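CG14216 (Drosophila melanogaster, PDB 3P9Y) probably removes phosphate from phosphoserine in the C-terminal domain repeats of RNA polymerase II, a protein phosphatase activity linked to RNA processing and transcription termination. Local coordinates at residues 4-9 with 165-170; 9-14 with 34-39; 135-140 with 171-176. The protein carries 2 engineered substitutions. One frame throughout, in Å; residues are numbered along the deposited sequence.

Interaction 1 (4-9 with 165-170); sequences MTDPSK and MMAKST
S8 and A167 bring the two backbones within 5.4 Å of each other, CA to CA, where a type I beta turn from D6 to K9 abuts the last part of a helix. That turn is closed by the bond from K9 N to D6 O, and D6 reinforces it with an Asx turn: its OD1 accepts S8 N at 2.9 Å, the N-H coming from well above the carboxylate plane. The same OD1 rests against A167 CB at 3.3 Å. D6 CG stands anti to the backbone N (chi1 174°), which brings the carboxylate close to both partners. S8 OG donates to A167 O over 2.6 Å, approaching off the carbonyl plane with a C=O...OG angle of 130°. One water lies within hydrogen-bonding distance of S8 OG, M166 O and S169 O, bridging these two carbonyls to the turn. P7 CG lies 3.9 Å from A167 O. The other carboxylate oxygen of D6, OD2, accepts L10 N. The arrangement fastens the lead-in to strand 11-16 against the end of helix 149-167, just before the chain turns into helix 172-187, with L10 and F35 also packed on A167.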
loop_
_atom_site.group_PDB
_atom_site.type_symbol
_atom_site.label_atom_id
_atom_site.label_comp_id
_atom_site.label_asym_id
_atom_site.label_seq_id
_atom_site.Cartn_x
_atom_site.Cartn_y
_atom_site.Cartn_z
ATOM N N MET A 4 -15.455 4.188 13.445
ATOM C CA MET A 4 -14.720 5.438 13.353
ATOM C C MET A 4 -14.955 6.047 11.974
ATOM O O MET A 4 -15.254 5.336 11.018
ATOM C CB MET A 4 -13.232 5.204 13.576
ATOM C CG MET A 4 -12.831 5.130 15.037
ATOM S SD MET A 4 -11.084 4.742 15.207
ATOM C CE MET A 4 -11.122 3.055 14.629
ATOM N N THR A 5 -14.799 7.363 11.880
ATOM C CA THR A 5 -15.137 8.104 10.672
ATOM C C THR A 5 -14.085 9.162 10.353
ATOM O O THR A 5 -13.689 9.935 11.222
ATOM C CB THR A 5 -16.503 8.803 10.836
ATOM O OG1 THR A 5 -17.555 7.859 10.594
ATOM C CG2 THR A 5 -16.645 9.966 9.872
ATOM N N ASP A 6 -13.649 9.192 9.099
ATOM C CA ASP A 6 -12.729 10.213 8.609
ATOM C C ASP A 6 -13.511 11.477 8.258
ATOM O O ASP A 6 -14.305 11.473 7.323
ATOM C CB ASP A 6 -11.994 9.688 7.372
ATOM C CG ASP A 6 -11.126 10.738 6.713
ATOM O OD1 ASP A 6 -10.924 11.809 7.309
ATOM O OD2 ASP A 6 -10.642 10.490 5.589
ATOM N N PRO A 7 -13.284 12.568 9.007
ATOM C CA PRO A 7 -14.049 13.806 8.798
ATOM C C PRO A 7 -13.723 14.493 7.471
ATOM O O PRO A 7 -14.510 15.302 6.993
ATOM C CB PRO A 7 -13.620 14.687 9.976
ATOM C CG PRO A 7 -12.257 14.195 10.348
ATOM C CD PRO A 7 -12.236 12.724 10.034
ATOM N N SER A 8 -12.571 14.175 6.890
ATOM C CA SER A 8 -12.164 14.759 5.619
ATOM C C SER A 8 -12.597 13.898 4.439
ATOM O O SER A 8 -12.465 14.301 3.282
ATOM C CB SER A 8 -10.648 14.932 5.588
ATOM O OG SER A 8 -10.264 16.083 6.317
ATOM N N LYS A 9 -13.098 12.707 4.741
ATOM C CA LYS A 9 -13.492 11.748 3.717
ATOM C C LYS A 9 -12.443 11.603 2.616
ATOM O O LYS A 9 -12.777 11.467 1.442
ATOM C CB LYS A 9 -14.855 12.121 3.128
ATOM C CG LYS A 9 -16.020 11.888 4.095
ATOM C CD LYS A 9 -15.846 10.578 4.883
ATOM C CE LYS A 9 -15.470 9.398 3.972
ATOM N NZ LYS A 9 -14.336 8.543 4.491
ATOM N N MET A 165 -3.287 12.389 10.851
ATOM C CA MET A 165 -2.857 13.771 11.020
ATOM C C MET A 165 -3.386 14.644 9.878
ATOM O O MET A 165 -3.935 15.730 10.095
ATOM C CB MET A 165 -1.324 13.834 11.067
ATOM C CG MET A 165 -0.739 15.246 11.037
ATOM S SD MET A 165 1.070 15.263 10.893
ATOM C CE MET A 165 1.285 14.458 9.309
ATOM N N MET A 166 -3.233 14.156 8.658
ATOM C CA MET A 166 -3.634 14.915 7.488
ATOM C C MET A 166 -5.150 15.025 7.372
ATOM O O MET A 166 -5.658 16.004 6.833
ATOM C CB MET A 166 -3.028 14.286 6.241
ATOM C CG MET A 166 -1.515 14.442 6.218
ATOM S SD MET A 166 -0.759 13.590 4.839
ATOM C CE MET A 166 -1.317 11.914 5.120
ATOM N N ALA A 167 -5.860 14.036 7.907
ATOM C CA ALA A 167 -7.319 14.019 7.868
ATOM C C ALA A 167 -7.900 15.107 8.762
ATOM O O ALA A 167 -9.030 15.542 8.563
ATOM C CB ALA A 167 -7.853 12.650 8.291
ATOM N N LYS A 168 -7.125 15.543 9.748
ATOM C CA LYS A 168 -7.588 16.563 10.676
ATOM C C LYS A 168 -7.448 17.970 10.104
ATOM O O LYS A 168 -7.920 18.937 10.703
ATOM C CB LYS A 168 -6.830 16.461 11.999
ATOM C CG LYS A 168 -7.148 15.201 12.792
ATOM C CD LYS A 168 -6.212 15.045 13.982
ATOM C CE LYS A 168 -6.507 13.773 14.756
ATOM N NZ LYS A 168 -5.457 13.499 15.787
ATOM N N SER A 169 -6.800 18.080 8.947
ATOM C CA SER A 169 -6.631 19.367 8.272
ATOM C C SER A 169 -7.899 19.783 7.540
ATOM O O SER A 169 -8.500 18.986 6.819
ATOM C CB SER A 169 -5.475 19.294 7.273
ATOM O OG SER A 169 -5.446 20.438 6.434
ATOM N N THR A 170 -8.289 21.043 7.708
ATOM C CA THR A 170 -9.461 21.578 7.025
ATOM C C THR A 170 -9.108 22.180 5.664
ATOM O O THR A 170 -9.992 22.604 4.924
ATOM C CB THR A 170 -10.175 22.643 7.881
ATOM O OG1 THR A 170 -9.257 23.689 8.219
ATOM C CG2 THR A 170 -10.712 22.021 9.159
HETATM O O HOH W 1 -7.745 16.680 5.395
#

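Interaction 2 (9-14 with 34-39); sequences KLAVAV and GFNVRS
N36 and V12 bury the most surface here, and V14 comes next. The carbonyl of N36 receives V12 N at 2.9 Å in a nearly straight bond, with the N-H...O angle 165°. V12 O then takes R38 N, while V37 CA-H also points at it from 3.2 Å. R38 O in turn accepts V14 N at 2.9 Å. This is the parallel ladder of a beta-alpha-beta unit, in which strand 11-16 leads through helix 22-32 to strand 36-41, as expected of the low-molecular-weight phosphatase-like fold; the axes of 11-14 and 36-39 run 28° apart. On the face shared by V12, V14, V37 and S39, V37 CG2 reaches V14 CG2 at 4.1 Å and V12 CG1 at 4.5 Å. The V37 and V14 side chains meet at a slant, and helix 22-32 covers V14 through A26 and L30. N36 points to the other face. A chi1 of 175° swings its amide away from its own N, alongside A11, with N36 ND2 4.0 Å from A11 CB. Water links the two segments just where the strands begin: one molecule accepts from N36 ND2 and donates to K9 O, while another accepts from N36 N and K9 NZ and donates to L10 O.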
loop_
_atom_site.group_PDB
_atom_site.type_symbol
_atom_site.label_atom_id
_atom_site.label_comp_id
_atom_site.label_asym_id
_atom_site.label_seq_id
_atom_site.Cartn_x
_atom_site.Cartn_y
_atom_site.Cartn_z
ATOM N N LYS A 9 -13.098 12.707 4.741
ATOM C CA LYS A 9 -13.492 11.748 3.717
ATOM C C LYS A 9 -12.443 11.603 2.616
ATOM O O LYS A 9 -12.777 11.467 1.442
ATOM C CB LYS A 9 -14.855 12.121 3.128
ATOM C CG LYS A 9 -16.020 11.888 4.095
ATOM C CD LYS A 9 -15.846 10.578 4.883
ATOM C CE LYS A 9 -15.470 9.398 3.972
ATOM N NZ LYS A 9 -14.336 8.543 4.491
ATOM N N LEU A 10 -11.172 11.618 3.012
ATOM C CA LEU A 10 -10.074 11.374 2.086
ATOM C C LEU A 10 -10.240 10.045 1.370
ATOM O O LEU A 10 -10.634 9.051 1.977
ATOM C CB LEU A 10 -8.740 11.349 2.835
ATOM C CG LEU A 10 -8.317 12.641 3.531
ATOM C CD1 LEU A 10 -7.173 12.364 4.480
ATOM C CD2 LEU A 10 -7.927 13.702 2.515
ATOM N N ALA A 11 -9.937 10.036 0.076
ATOM C CA ALA A 11 -9.783 8.799 -0.670
ATOM C C ALA A 11 -8.297 8.470 -0.708
ATOM O O ALA A 11 -7.501 9.208 -1.294
ATOM C CB ALA A 11 -10.340 8.946 -2.078
ATOM N N VAL A 12 -7.925 7.365 -0.072
ATOM C CA VAL A 12 -6.527 7.017 0.121
ATOM C C VAL A 12 -6.174 5.744 -0.640
ATOM O O VAL A 12 -6.980 4.823 -0.734
ATOM C CB VAL A 12 -6.226 6.789 1.625
ATOM C CG1 VAL A 12 -4.774 6.372 1.834
ATOM C CG2 VAL A 12 -6.550 8.038 2.430
ATOM N N ALA A 13 -4.966 5.696 -1.186
ATOM C CA ALA A 13 -4.422 4.455 -1.715
ATOM C C ALA A 13 -3.076 4.195 -1.056
ATOM O O ALA A 13 -2.362 5.130 -0.723
ATOM C CB ALA A 13 -4.272 4.525 -3.227
ATOM N N VAL A 14 -2.756 2.922 -0.847
ATOM C CA VAL A 14 -1.441 2.514 -0.381
ATOM C C VAL A 14 -0.869 1.560 -1.419
ATOM O O VAL A 14 -1.565 0.661 -1.897
ATOM C CB VAL A 14 -1.513 1.819 0.985
ATOM C CG1 VAL A 14 -0.112 1.513 1.495
ATOM C CG2 VAL A 14 -2.259 2.699 1.979
ATOM N N GLY A 34 -11.354 3.372 9.840
ATOM C CA GLY A 34 -12.466 4.090 9.238
ATOM C C GLY A 34 -12.170 4.849 7.956
ATOM O O GLY A 34 -13.005 5.624 7.485
ATOM N N PHE A 35 -10.996 4.630 7.377
ATOM C CA PHE A 35 -10.621 5.334 6.155
ATOM C C PHE A 35 -11.097 4.634 4.887
ATOM O O PHE A 35 -11.226 3.414 4.840
ATOM C CB PHE A 35 -9.104 5.540 6.108
ATOM C CG PHE A 35 -8.605 6.505 7.139
ATOM C CD1 PHE A 35 -8.715 7.868 6.933
ATOM C CD2 PHE A 35 -8.052 6.052 8.324
ATOM C CE1 PHE A 35 -8.272 8.761 7.888
ATOM C CE2 PHE A 35 -7.608 6.941 9.281
ATOM C CZ PHE A 35 -7.715 8.297 9.062
ATOM N N ASN A 36 -11.374 5.437 3.865
ATOM C CA ASN A 36 -11.641 4.947 2.521
ATOM C C ASN A 36 -10.314 4.632 1.842
ATOM O O ASN A 36 -9.643 5.532 1.353
ATOM C CB ASN A 36 -12.396 6.015 1.728
ATOM C CG ASN A 36 -12.615 5.631 0.270
ATOM O OD1 ASN A 36 -12.305 4.518 -0.153
ATOM N ND2 ASN A 36 -13.156 6.563 -0.504
ATOM N N VAL A 37 -9.929 3.360 1.822
ATOM C CA VAL A 37 -8.602 2.992 1.344
ATOM C C VAL A 37 -8.651 1.885 0.290
ATOM O O VAL A 37 -9.462 0.960 0.374
ATOM C CB VAL A 37 -7.693 2.565 2.530
ATOM C CG1 VAL A 37 -8.343 1.436 3.332
ATOM C CG2 VAL A 37 -6.303 2.162 2.039
ATOM N N ARG A 38 -7.780 2.006 -0.712
ATOM C CA ARG A 38 -7.572 0.966 -1.717
ATOM C C ARG A 38 -6.078 0.697 -1.795
ATOM O O ARG A 38 -5.283 1.539 -1.397
ATOM C CB ARG A 38 -8.102 1.408 -3.086
ATOM C CG ARG A 38 -9.605 1.615 -3.129
ATOM C CD ARG A 38 -10.094 1.892 -4.541
ATOM N NE ARG A 38 -11.552 1.866 -4.635
ATOM C CZ ARG A 38 -12.345 2.888 -4.327
ATOM N NH1 ARG A 38 -11.829 4.036 -3.897
ATOM N NH2 ARG A 38 -13.661 2.764 -4.450
ATOM N N SER A 39 -5.689 -0.472 -2.292
ATOM C CA SER A 39 -4.275 -0.834 -2.337
ATOM C C SER A 39 -3.871 -1.384 -3.696
ATOM O O SER A 39 -4.688 -1.967 -4.407
ATOM C CB SER A 39 -3.948 -1.865 -1.253
ATOM O OG SER A 39 -4.746 -3.026 -1.396
HETATM O O HOH W 2 -11.285 8.277 4.333
HETATM O O HOH W 3 -13.593 9.691 -0.163
HETATM O O HOH W 4 -9.731 4.947 -1.614
#

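Interaction 3 (135-140 with 171-176); sequences NRPVHV and DLDNDI
H139 fills the tight part of the contact, its imidazole set between the strand and the start of the facing helix. I176 CD1 lies over one face of the ring, 3.8 Å from the centroid and 19° off the ring normal, a CH-pi contact displaced toward the ring's rim. I176 CG2 also reaches H139 CE1, while L172 CD2 comes obliquely to H139 CD2 at 4.1 Å. The ring edge carries the polar link: H139 NE2 donates to D173 OD1 over 2.9 Å, nearly along the carboxylate's C-O axis, with the ring and carboxylate planes 66° apart. A D173 chi1 of -73° turns the carboxylate back toward the strand to reach NE2. At the other ring nitrogen, ND1 bonds H193 NE2, so both nitrogens have partners and the rotation of the ring should be fixed; the carboxylate would probably favour the proton on NE2. The looser side begins at D173, an exposed residue whose OD2 meets P137 only through CG, 3.7 Å away and with the two side chains roughly at right angles. The axes of 137-140 and 172-176 approach to 10.5 Å, with strand 192-197 alongside and M166 of helix 149-167 packing on L172 and I176.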
loop_
_atom_site.group_PDB
_atom_site.type_symbol
_atom_site.label_atom_id
_atom_site.label_comp_id
_atom_site.label_asym_id
_atom_site.label_seq_id
_atom_site.Cartn_x
_atom_site.Cartn_y
_atom_site.Cartn_z
ATOM N N ASN A 135 -7.270 19.069 -13.111
ATOM C CA ASN A 135 -6.499 19.868 -12.166
ATOM C C ASN A 135 -6.842 19.531 -10.715
ATOM O O ASN A 135 -6.692 20.365 -9.819
ATOM C CB ASN A 135 -6.696 21.363 -12.433
ATOM C CG ASN A 135 -5.929 21.840 -13.651
ATOM O OD1 ASN A 135 -4.887 21.277 -14.001
ATOM N ND2 ASN A 135 -6.434 22.881 -14.303
ATOM N N ARG A 136 -7.300 18.302 -10.488
ATOM C CA ARG A 136 -7.533 17.811 -9.133
ATOM C C ARG A 136 -6.208 17.368 -8.521
ATOM O O ARG A 136 -5.600 16.407 -8.987
ATOM C CB ARG A 136 -8.512 16.634 -9.142
ATOM C CG ARG A 136 -8.644 15.939 -7.794
ATOM C CD ARG A 136 -9.438 14.641 -7.902
ATOM N NE ARG A 136 -9.509 13.933 -6.625
ATOM C CZ ARG A 136 -10.234 12.837 -6.414
ATOM N NH1 ARG A 136 -10.953 12.315 -7.400
ATOM N NH2 ARG A 136 -10.242 12.260 -5.217
ATOM N N PRO A 137 -5.754 18.071 -7.475
ATOM C CA PRO A 137 -4.468 17.719 -6.868
ATOM C C PRO A 137 -4.524 16.381 -6.133
ATOM O O PRO A 137 -5.538 16.048 -5.515
ATOM C CB PRO A 137 -4.220 18.855 -5.864
ATOM C CG PRO A 137 -5.252 19.900 -6.151
ATOM C CD PRO A 137 -6.404 19.193 -6.782
ATOM N N VAL A 138 -3.438 15.623 -6.224
ATOM C CA VAL A 138 -3.263 14.402 -5.451
ATOM C C VAL A 138 -1.866 14.422 -4.845
ATOM O O VAL A 138 -0.895 14.763 -5.522
ATOM C CB VAL A 138 -3.432 13.143 -6.319
ATOM C CG1 VAL A 138 -2.478 13.172 -7.503
ATOM C CG2 VAL A 138 -3.220 11.890 -5.480
ATOM N N HIS A 139 -1.765 14.073 -3.567
ATOM C CA HIS A 139 -0.479 14.087 -2.883
ATOM C C HIS A 139 0.107 12.687 -2.789
ATOM O O HIS A 139 -0.480 11.810 -2.174
ATOM C CB HIS A 139 -0.637 14.667 -1.482
ATOM C CG HIS A 139 -1.147 16.073 -1.467
ATOM N ND1 HIS A 139 -0.361 17.154 -1.801
ATOM C CD2 HIS A 139 -2.365 16.573 -1.158
ATOM C CE1 HIS A 139 -1.074 18.261 -1.703
ATOM N NE2 HIS A 139 -2.292 17.936 -1.311
ATOM N N VAL A 140 1.265 12.480 -3.402
ATOM C CA VAL A 140 1.966 11.210 -3.284
ATOM C C VAL A 140 3.000 11.328 -2.165
ATOM O O VAL A 140 3.820 12.248 -2.153
ATOM C CB VAL A 140 2.627 10.805 -4.621
ATOM C CG1 VAL A 140 3.202 9.406 -4.534
ATOM C CG2 VAL A 140 1.606 10.882 -5.749
ATOM N N ASP A 171 -7.818 22.224 5.342
ATOM C CA ASP A 171 -7.364 22.624 4.005
ATOM C C ASP A 171 -6.014 21.986 3.722
ATOM O O ASP A 171 -4.973 22.635 3.823
ATOM C CB ASP A 171 -7.246 24.143 3.893
ATOM C CG ASP A 171 -6.866 24.599 2.490
ATOM O OD1 ASP A 171 -6.741 23.753 1.574
ATOM O OD2 ASP A 171 -6.695 25.817 2.296
ATOM N N LEU A 172 -6.048 20.709 3.358
ATOM C CA LEU A 172 -4.845 19.900 3.252
ATOM C C LEU A 172 -3.793 20.524 2.336
ATOM O O LEU A 172 -2.609 20.516 2.662
ATOM C CB LEU A 172 -5.207 18.501 2.759
ATOM C CG LEU A 172 -4.068 17.485 2.756
ATOM C CD1 LEU A 172 -3.472 17.335 4.153
ATOM C CD2 LEU A 172 -4.559 16.147 2.234
ATOM N N ASP A 173 -4.222 21.070 1.201
ATOM C CA ASP A 173 -3.294 21.603 0.206
ATOM C C ASP A 173 -2.366 22.673 0.773
ATOM O O ASP A 173 -1.204 22.749 0.390
ATOM C CB ASP A 173 -4.060 22.178 -0.989
ATOM C CG ASP A 173 -4.662 21.101 -1.872
ATOM O OD1 ASP A 173 -4.312 19.917 -1.699
ATOM O OD2 ASP A 173 -5.489 21.436 -2.741
ATOM N N ASN A 174 -2.886 23.506 1.670
ATOM C CA ASN A 174 -2.101 24.592 2.252
ATOM C C ASN A 174 -1.450 24.222 3.584
ATOM O O ASN A 174 -0.604 24.961 4.085
ATOM C CB ASN A 174 -2.973 25.840 2.440
ATOM C CG ASN A 174 -3.432 26.440 1.117
ATOM O OD1 ASN A 174 -2.749 26.325 0.097
ATOM N ND2 ASN A 174 -4.592 27.083 1.131
ATOM N N ASP A 175 -1.854 23.089 4.158
ATOM C CA ASP A 175 -1.322 22.634 5.445
ATOM C C ASP A 175 -0.273 21.539 5.287
ATOM O O ASP A 175 0.561 21.342 6.164
ATOM C CB ASP A 175 -2.446 22.050 6.313
ATOM C CG ASP A 175 -3.294 23.112 6.983
ATOM O OD1 ASP A 175 -2.975 24.308 6.858
ATOM O OD2 ASP A 175 -4.284 22.739 7.644
ATOM N N ILE A 176 -0.328 20.811 4.181
ATOM C CA ILE A 176 0.344 19.524 4.115
ATOM C C ILE A 176 1.865 19.653 4.195
ATOM O O ILE A 176 2.507 18.842 4.842
ATOM C CB ILE A 176 -0.063 18.725 2.873
ATOM C CG1 ILE A 176 0.414 17.274 3.013
ATOM C CG2 ILE A 176 0.487 19.379 1.618
ATOM C CD1 ILE A 176 -0.096 16.349 1.919
#

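How the interactions relate
Interactions 1 and 2 are continuous, with centres 11 Å apart and K9 in common: D6 OD2 lies 3.5 Å from F35 CD1. Interaction 3 joins interaction 1 through the turn between helices 149-167 and 172-187, where S169 OG and D175 OD2 form a probable hydrogen bond of 2.8 Å. Interactions 2 and 3, with centres 15 Å apart, belong to the same five-stranded sheet and meet where L10 CD2 approaches L172 CD2 at 4.2 Å. All three converge near M166, A167 and L172, where helix 149-167 gives way to helix 172-187. A tetraethylene glycol, probably from the crystallisation liquor, lies about 4 Å from the S169 side chain.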